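Local coordinates for protein D-glycero-alpha-D-manno-heptose 7-phosphate kinase (Campylobacter jejuni subsp. jejuni, PDB 4N3O) that transfers a phosphate from ATP to the C-1 position of D-glycero-alpha-D-manno-heptose 7-phosphate, giving the 1,7-bisphosphate used in capsule polysaccharide biosynthesis, at residues A[15-20]-A[303-308]; A[61-66]-A[79-84]; A[75-78]-A[84-87]. All blocks are in the same frame, centred on the assembly; numbering follows the deposited sequence.

Interaction 1 brings an N-terminal strand, 6-21 of the large mixed sheet, against a late one, 303-308 of the four-stranded antiparallel sheet in the C-terminal GHMP kinase region. Interactions 2 and 3 are nested within the long loop this closes and lie on the other side of the chain's centre, their centres about 30 and about 35 Å from that of interaction 1. They adjoin each other, centres about 11 Å apart, and both use helix 82-96 with the linker before it; F84 belongs to both, and K85 NZ makes a weak hydrogen bond to K80 O. Interactions 1 and 2 both reach the mixed sheet: one ties it to the C-terminal part, the other sets the start of strand 65-70 against the N-terminal end of helix 82-96.

Interaction 1. Residues A[15-20]-A[303-308]; sequences LGLAGG and FMFFFV
L15 and L17 meet F303 and F305 where strands 15-20 and 303-308 pass at 51° between their N-to-C directions, the axes of the two segments 10.0 Å apart at closest approach. The backbones are too distant to pair, L17 CA lying 9.1 Å from F305 CA, so the contact rests on hydrocarbon packing. L15 works with both branches. With CG anti to the backbone N (chi1 -170°), it sends CD2 over one face of the F305 ring, in a CH-pi contact 4.1 Å from the centroid and displaced toward the ring's rim. The other methyl, CD1, turns to F303 and stops 3.9 Å from CE2. L17 adds a second methyl contact on F305: L17 CD2 reaches the same side of the ring obliquely, 3.7 Å from F305 CE2, toward the CE2-CZ rim, while the CE1 side is the part nearest L15. F305 thus meets methyls of two leucines that flank G16 on one strand, both on one side of its ring. All four residues are buried. The backbone of 15-20 is irregular here, for L17 and A18 both face L36 in a classic beta bulge. Two backbone carbonyls of 15-20 also bond to the C-terminal part, G16 O accepting from K294 NZ and L17 O from W263 NE1. G20, at the end of the segment, belongs by similarity to the substrate-binding site, and L116 of the predicted ATP site touches both L15 and F303. W263 also meets the rings of F305 and F307, and F330 packs on L15 and F305. On the C-terminal sheet, strand 303-308 runs between strands 290-296 and 202-206, with helix 276-287 covering M304 and F306, while strand 6-21 pairs antiparallel with 31-40 in the mixed sheet.

Interaction 2. Residues A[61-66]-A[79-84]; sequences PDTNSY and GKLDIF
The turn joining strands 55-60 and 65-70, which carries a G1 beta bulge with N64 and S65 both facing S60, meets the start of helix 82-96 through S65 and L81. The isobutyl group of L81 straddles the beta carbon of S65: CG, CD1 and CD2 of L81 all stand near S65 CB, with L81 CG 3.8 Å away. L81 CG lies anti to its carbonyl carbon, and with chi1 -59° the branched end is directed at S65. L81 CD2 also skirts the hydroxyls, 4.2 Å from T63 OG1. That oxygen is hydrogen-bonded to the hydroxyl of S60, a predicted ATP-binding residue. S65 OG lies 3.0 Å from T63 O and about as far from T63 OG1. Beyond S65, L81 continues onto F58, S60 and C67, so it spans the hairpin. L81 occupies the N-cap position, and its carbonyl O accepts the F84 amide N at 3.1 Å. N315 and Y314 of the second subunit pack on P61 and D62 respectively. This is a beta hairpin with a G1 bulge, packed against the N-terminal end of the following helix.

Interaction 3. Residues A[75-78]-A[84-87]; sequences LGND and FKSI
K85 reaches from helix 82-96 along the loop 75-78, touching all four residues in turn with successive parts of its side chain. The apolar part comes first. L75 CB rests on the methylene chain, 3.5 Å from K85 CD, and L75 CD1 lies 3.9 Å from K85 CG; the two side chains run roughly perpendicular to one another. L75 is buried, with F58 and Y88 also touching it, and F58 packs on K85 too. Next come contacts with the loop backbone: the carbonyl O of G76 lies 3.2 Å from K85 CD and close to CE as well, and K85 CE passes N77 CA at 3.9 Å. The chain of K85 is folded at chi3 (-83°) and chi4 (-71°), which brings the ammonium back over the loop toward D78. The charged part ends in a salt bridge with a hydrogen bond, K85 NZ to D78 OD1, 2.9 Å. The nitrogen comes from above the carboxylate, 50° out of its plane. Other groups share both ends of the pair: Y69 OH bonds to D78 OD2 and to K85 NZ, and D78 OD1 also accepts from K80 N. K85 NZ has weaker partners in the K80 carbonyl and D82, and with several oxygens round it the lysine would be expected to stay positively charged. The loop is further fixed to the helix by D78 N bonding to D82 OD1 and by L75 N bonding to N89 OD1. The whole is a lysine of the first turn of a helix folding back over the preceding loop, fastening the loop that follows strand 65-70 onto helix 82-96 of this GHMP kinase by apolar packing and a salt bridge.

Interaction 1. Residues A[15-20]-A[303-308]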
loop_
_atom_site.group_PDB
_atom_site.type_symbol
_atom_site.label_atom_id
_atom_site.label_comp_id
_atom_site.label_asym_id
_atom_site.label_seq_id
_atom_site.Cartn_x
_atom_site.Cartn_y
_atom_site.Cartn_z
ATOM N N LEU A 15 -3.692 -12.717 1.327
ATOM C CA LEU A 15 -2.580 -13.449 1.823
ATOM C C LEU A 15 -3.076 -14.448 2.857
ATOM O O LEU A 15 -3.808 -14.091 3.774
ATOM C CB LEU A 15 -1.652 -12.438 2.456
ATOM C CG LEU A 15 -0.278 -12.816 2.899
ATOM C CD1 LEU A 15 0.450 -13.561 1.792
ATOM C CD2 LEU A 15 0.426 -11.520 3.257
ATOM N N GLY A 16 -2.725 -15.713 2.676
ATOM C CA GLY A 16 -3.080 -16.733 3.636
ATOM C C GLY A 16 -2.064 -16.667 4.750
ATOM O O GLY A 16 -0.912 -17.029 4.559
ATOM N N LEU A 17 -2.490 -16.202 5.915
ATOM C CA LEU A 17 -1.612 -16.061 7.058
ATOM C C LEU A 17 -1.481 -17.363 7.830
ATOM O O LEU A 17 -0.399 -17.690 8.322
ATOM C CB LEU A 17 -2.125 -14.955 7.980
ATOM C CG LEU A 17 -2.079 -13.530 7.430
ATOM C CD1 LEU A 17 -2.660 -12.539 8.433
ATOM C CD2 LEU A 17 -0.652 -13.162 7.114
ATOM N N ALA A 18 -2.585 -18.091 7.963
ATOM C CA ALA A 18 -2.547 -19.387 8.638
ATOM C C ALA A 18 -3.746 -20.232 8.248
ATOM O O ALA A 18 -4.780 -19.712 7.799
ATOM C CB ALA A 18 -2.488 -19.214 10.147
ATOM N N GLY A 19 -3.596 -21.540 8.422
ATOM C CA GLY A 19 -4.644 -22.498 8.112
ATOM C C GLY A 19 -4.260 -23.893 8.573
ATOM O O GLY A 19 -3.074 -24.189 8.765
ATOM N N GLY A 20 -5.265 -24.739 8.767
ATOM C CA GLY A 20 -5.052 -26.118 9.186
ATOM C C GLY A 20 -6.259 -26.956 8.815
ATOM O O GLY A 20 -7.386 -26.461 8.832
ATOM N N PHE A 303 6.023 -17.250 -4.213
ATOM C CA PHE A 303 6.493 -16.225 -3.306
ATOM C C PHE A 303 6.795 -16.803 -1.948
ATOM O O PHE A 303 6.381 -17.920 -1.623
ATOM C CB PHE A 303 5.470 -15.111 -3.151
ATOM C CG PHE A 303 4.215 -15.532 -2.466
ATOM C CD1 PHE A 303 3.172 -16.109 -3.185
ATOM C CD2 PHE A 303 4.055 -15.332 -1.100
ATOM C CE1 PHE A 303 2.003 -16.482 -2.553
ATOM C CE2 PHE A 303 2.878 -15.709 -0.461
ATOM C CZ PHE A 303 1.852 -16.279 -1.193
HETATM N N MSE A 304 7.559 -16.044 -1.174
HETATM C CA MSE A 304 7.881 -16.439 0.176
HETATM C C MSE A 304 7.412 -15.291 0.989
HETATM O O MSE A 304 7.439 -14.161 0.538
HETATM C CB MSE A 304 9.362 -16.723 0.363
HETATM C CG MSE A 304 9.639 -18.168 -0.030
HETATM SE SE MSE A 304 11.550 -18.598 0.100
HETATM C CE MSE A 304 11.329 -19.916 1.543
ATOM N N PHE A 305 6.965 -15.585 2.195
ATOM C CA PHE A 305 6.459 -14.594 3.105
ATOM C C PHE A 305 7.241 -14.812 4.380
ATOM O O PHE A 305 7.283 -15.924 4.890
ATOM C CB PHE A 305 4.965 -14.846 3.268
ATOM C CG PHE A 305 4.310 -14.013 4.290
ATOM C CD1 PHE A 305 4.342 -12.631 4.199
ATOM C CD2 PHE A 305 3.570 -14.597 5.292
ATOM C CE1 PHE A 305 3.699 -11.845 5.137
ATOM C CE2 PHE A 305 2.921 -13.818 6.238
ATOM C CZ PHE A 305 2.987 -12.442 6.162
ATOM N N PHE A 306 7.915 -13.775 4.863
ATOM C CA PHE A 306 8.742 -13.910 6.074
ATOM C C PHE A 306 8.311 -13.044 7.243
ATOM O O PHE A 306 7.667 -12.011 7.079
ATOM C CB PHE A 306 10.202 -13.514 5.794
ATOM C CG PHE A 306 10.866 -14.287 4.695
ATOM C CD1 PHE A 306 11.330 -15.564 4.915
ATOM C CD2 PHE A 306 11.096 -13.702 3.464
ATOM C CE1 PHE A 306 11.971 -16.266 3.916
ATOM C CE2 PHE A 306 11.740 -14.403 2.453
ATOM C CZ PHE A 306 12.178 -15.689 2.682
ATOM N N PHE A 307 8.687 -13.513 8.422
ATOM C CA PHE A 307 8.536 -12.794 9.682
ATOM C C PHE A 307 9.957 -12.401 10.069
ATOM O O PHE A 307 10.857 -13.238 10.095
ATOM C CB PHE A 307 7.909 -13.647 10.767
ATOM C CG PHE A 307 6.445 -13.465 10.895
ATOM C CD1 PHE A 307 5.598 -13.821 9.866
ATOM C CD2 PHE A 307 5.902 -12.954 12.067
ATOM C CE1 PHE A 307 4.230 -13.651 9.984
ATOM C CE2 PHE A 307 4.542 -12.785 12.198
ATOM C CZ PHE A 307 3.703 -13.133 11.151
ATOM N N VAL A 308 10.146 -11.119 10.340
ATOM C CA VAL A 308 11.454 -10.580 10.663
ATOM C C VAL A 308 11.374 -9.538 11.763
ATOM O O VAL A 308 10.347 -8.905 11.984
ATOM C CB VAL A 308 12.066 -9.882 9.432
ATOM C CG1 VAL A 308 11.248 -8.657 9.044
ATOM C CG2 VAL A 308 13.511 -9.487 9.690
#

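Interaction 2. Residues A[61-66]-A[79-84]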
loop_
_atom_site.group_PDB
_atom_site.type_symbol
_atom_site.label_atom_id
_atom_site.label_comp_id
_atom_site.label_asym_id
_atom_site.label_seq_id
_atom_site.Cartn_x
_atom_site.Cartn_y
_atom_site.Cartn_z
ATOM N N PRO A 61 -4.470 -6.588 -21.090
ATOM C CA PRO A 61 -3.080 -6.460 -21.562
ATOM C C PRO A 61 -2.014 -7.200 -20.747
ATOM O O PRO A 61 -1.025 -7.654 -21.318
ATOM C CB PRO A 61 -2.837 -4.953 -21.534
ATOM C CG PRO A 61 -3.815 -4.426 -20.545
ATOM C CD PRO A 61 -5.033 -5.286 -20.705
ATOM N N ASP A 62 -2.200 -7.335 -19.441
ATOM C CA ASP A 62 -1.217 -8.069 -18.649
ATOM C C ASP A 62 -1.132 -9.547 -19.075
ATOM O O ASP A 62 -0.152 -10.216 -18.775
ATOM C CB ASP A 62 -1.456 -7.904 -17.130
ATOM C CG ASP A 62 -2.873 -8.244 -16.712
ATOM O OD1 ASP A 62 -3.809 -8.133 -17.550
ATOM O OD2 ASP A 62 -3.053 -8.601 -15.538
ATOM N N THR A 63 -2.145 -10.040 -19.789
ATOM C CA THR A 63 -2.120 -11.416 -20.315
ATOM C C THR A 63 -2.039 -11.393 -21.848
ATOM O O THR A 63 -2.175 -12.435 -22.491
ATOM C CB THR A 63 -3.366 -12.238 -19.894
ATOM O OG1 THR A 63 -4.558 -11.618 -20.394
ATOM C CG2 THR A 63 -3.471 -12.353 -18.373
ATOM N N ASN A 64 -1.792 -10.217 -22.427
ATOM C CA ASN A 64 -1.727 -10.077 -23.892
ATOM C C ASN A 64 -2.943 -10.674 -24.603
ATOM O O ASN A 64 -2.799 -11.421 -25.562
ATOM C CB ASN A 64 -0.437 -10.705 -24.454
ATOM C CG ASN A 64 0.822 -9.951 -24.044
ATOM O OD1 ASN A 64 0.820 -8.725 -23.914
ATOM N ND2 ASN A 64 1.917 -10.684 -23.878
ATOM N N SER A 65 -4.138 -10.331 -24.131
ATOM C CA SER A 65 -5.372 -10.839 -24.722
ATOM C C SER A 65 -6.326 -9.695 -25.001
ATOM O O SER A 65 -6.498 -8.804 -24.170
ATOM C CB SER A 65 -6.041 -11.811 -23.766
ATOM O OG SER A 65 -5.102 -12.727 -23.232
ATOM N N TYR A 66 -6.953 -9.740 -26.168
ATOM C CA TYR A 66 -7.915 -8.734 -26.590
ATOM C C TYR A 66 -8.981 -9.419 -27.456
ATOM O O TYR A 66 -8.648 -10.058 -28.448
ATOM C CB TYR A 66 -7.215 -7.626 -27.378
ATOM C CG TYR A 66 -8.139 -6.510 -27.810
ATOM C CD1 TYR A 66 -8.834 -6.577 -29.013
ATOM C CD2 TYR A 66 -8.319 -5.392 -27.010
ATOM C CE1 TYR A 66 -9.676 -5.551 -29.401
ATOM C CE2 TYR A 66 -9.161 -4.371 -27.379
ATOM C CZ TYR A 66 -9.833 -4.450 -28.570
ATOM O OH TYR A 66 -10.669 -3.420 -28.923
ATOM N N GLY A 79 -11.542 -19.865 -26.324
ATOM C CA GLY A 79 -10.166 -19.915 -25.803
ATOM C C GLY A 79 -9.486 -18.603 -25.432
ATOM O O GLY A 79 -8.363 -18.616 -24.931
ATOM N N LYS A 80 -10.136 -17.476 -25.703
ATOM C CA LYS A 80 -9.586 -16.159 -25.350
ATOM C C LYS A 80 -10.468 -15.437 -24.316
ATOM O O LYS A 80 -11.529 -14.893 -24.646
ATOM C CB LYS A 80 -9.400 -15.277 -26.593
ATOM C CG LYS A 80 -8.153 -15.566 -27.425
ATOM C CD LYS A 80 -8.015 -14.554 -28.562
ATOM C CE LYS A 80 -6.599 -14.484 -29.134
ATOM N NZ LYS A 80 -6.106 -15.757 -29.728
ATOM N N LEU A 81 -10.017 -15.450 -23.064
ATOM C CA LEU A 81 -10.721 -14.793 -21.969
ATOM C C LEU A 81 -12.117 -15.389 -21.759
ATOM O O LEU A 81 -13.087 -14.661 -21.562
ATOM C CB LEU A 81 -10.791 -13.281 -22.207
ATOM C CG LEU A 81 -9.425 -12.577 -22.335
ATOM C CD1 LEU A 81 -9.598 -11.087 -22.615
ATOM C CD2 LEU A 81 -8.568 -12.773 -21.081
ATOM N N ASP A 82 -12.205 -16.719 -21.794
ATOM C CA ASP A 82 -13.483 -17.423 -21.585
ATOM C C ASP A 82 -14.091 -17.123 -20.225
ATOM O O ASP A 82 -15.300 -17.268 -20.034
ATOM C CB ASP A 82 -13.315 -18.941 -21.759
ATOM C CG ASP A 82 -13.092 -19.353 -23.222
ATOM O OD1 ASP A 82 -13.540 -18.625 -24.136
ATOM O OD2 ASP A 82 -12.481 -20.422 -23.457
ATOM N N ILE A 83 -13.255 -16.691 -19.281
ATOM C CA ILE A 83 -13.747 -16.347 -17.946
ATOM C C ILE A 83 -14.701 -15.139 -18.005
ATOM O O ILE A 83 -15.710 -15.119 -17.312
ATOM C CB ILE A 83 -12.585 -16.121 -16.934
ATOM C CG1 ILE A 83 -13.127 -15.927 -15.514
ATOM C CG2 ILE A 83 -11.704 -14.945 -17.334
ATOM C CD1 ILE A 83 -13.898 -17.129 -14.991
ATOM N N PHE A 84 -14.416 -14.149 -18.850
ATOM C CA PHE A 84 -15.313 -12.994 -18.954
ATOM C C PHE A 84 -16.617 -13.363 -19.666
ATOM O O PHE A 84 -17.662 -12.793 -19.383
ATOM C CB PHE A 84 -14.657 -11.798 -19.655
ATOM C CG PHE A 84 -13.399 -11.283 -18.978
ATOM C CD1 PHE A 84 -13.244 -11.335 -17.598
ATOM C CD2 PHE A 84 -12.420 -10.647 -19.724
ATOM C CE1 PHE A 84 -12.097 -10.846 -16.999
ATOM C CE2 PHE A 84 -11.277 -10.140 -19.122
ATOM C CZ PHE A 84 -11.119 -10.236 -17.758
#

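Interaction 3. Residues A[75-78]-A[84-87]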
loop_
_atom_site.group_PDB
_atom_site.type_symbol
_atom_site.label_atom_id
_atom_site.label_comp_id
_atom_site.label_asym_id
_atom_site.label_seq_id
_atom_site.Cartn_x
_atom_site.Cartn_y
_atom_site.Cartn_z
ATOM N N LEU A 75 -22.334 -15.727 -25.441
ATOM C CA LEU A 75 -21.049 -15.768 -26.116
ATOM C C LEU A 75 -20.418 -17.135 -25.879
ATOM O O LEU A 75 -20.049 -17.481 -24.747
ATOM C CB LEU A 75 -20.132 -14.693 -25.554
ATOM C CG LEU A 75 -20.624 -13.256 -25.655
ATOM C CD1 LEU A 75 -19.587 -12.330 -25.031
ATOM C CD2 LEU A 75 -20.890 -12.879 -27.103
ATOM N N GLY A 76 -20.299 -17.916 -26.946
ATOM C CA GLY A 76 -19.722 -19.248 -26.859
ATOM C C GLY A 76 -18.236 -19.157 -26.642
ATOM O O GLY A 76 -17.620 -18.142 -26.983
ATOM N N ASN A 77 -17.664 -20.227 -26.090
ATOM C CA ASN A 77 -16.229 -20.282 -25.777
ATOM C C ASN A 77 -15.319 -20.382 -26.985
ATOM O O ASN A 77 -15.604 -21.122 -27.917
ATOM C CB ASN A 77 -15.944 -21.444 -24.831
ATOM C CG ASN A 77 -16.573 -21.242 -23.471
ATOM O OD1 ASN A 77 -17.093 -20.163 -23.165
ATOM N ND2 ASN A 77 -16.521 -22.274 -22.640
ATOM N N ASP A 78 -14.209 -19.648 -26.948
ATOM C CA ASP A 78 -13.255 -19.648 -28.056
ATOM C C ASP A 78 -11.795 -19.640 -27.612
ATOM O O ASP A 78 -10.917 -19.401 -28.423
ATOM C CB ASP A 78 -13.511 -18.450 -28.972
ATOM C CG ASP A 78 -13.206 -17.126 -28.306
ATOM O OD1 ASP A 78 -12.781 -17.119 -27.121
ATOM O OD2 ASP A 78 -13.393 -16.084 -28.971
ATOM N N PHE A 84 -14.416 -14.149 -18.850
ATOM C CA PHE A 84 -15.313 -12.994 -18.954
ATOM C C PHE A 84 -16.617 -13.363 -19.666
ATOM O O PHE A 84 -17.662 -12.793 -19.383
ATOM C CB PHE A 84 -14.657 -11.798 -19.655
ATOM C CG PHE A 84 -13.399 -11.283 -18.978
ATOM C CD1 PHE A 84 -13.244 -11.335 -17.598
ATOM C CD2 PHE A 84 -12.420 -10.647 -19.724
ATOM C CE1 PHE A 84 -12.097 -10.846 -16.999
ATOM C CE2 PHE A 84 -11.277 -10.140 -19.122
ATOM C CZ PHE A 84 -11.119 -10.236 -17.758
ATOM N N LYS A 85 -16.562 -14.302 -20.598
ATOM C CA LYS A 85 -17.790 -14.717 -21.256
ATOM C C LYS A 85 -18.744 -15.349 -20.241
ATOM O O LYS A 85 -19.919 -15.009 -20.210
ATOM C CB LYS A 85 -17.521 -15.657 -22.456
ATOM C CG LYS A 85 -17.049 -14.910 -23.702
ATOM C CD LYS A 85 -16.880 -15.811 -24.925
ATOM C CE LYS A 85 -15.544 -16.531 -24.970
ATOM N NZ LYS A 85 -14.400 -15.611 -25.253
ATOM N N SER A 86 -18.240 -16.253 -19.404
ATOM C CA SER A 86 -19.085 -16.899 -18.395
ATOM C C SER A 86 -19.758 -15.842 -17.521
ATOM O O SER A 86 -20.932 -15.956 -17.206
ATOM C CB SER A 86 -18.262 -17.807 -17.499
ATOM O OG SER A 86 -17.478 -18.704 -18.248
ATOM N N ILE A 87 -18.993 -14.828 -17.110
ATOM C CA ILE A 87 -19.531 -13.767 -16.297
ATOM C C ILE A 87 -20.596 -13.037 -17.101
ATOM O O ILE A 87 -21.731 -12.882 -16.652
ATOM C CB ILE A 87 -18.419 -12.799 -15.839
ATOM C CG1 ILE A 87 -17.493 -13.516 -14.843
ATOM C CG2 ILE A 87 -19.027 -11.563 -15.204
ATOM C CD1 ILE A 87 -16.186 -12.802 -14.579
#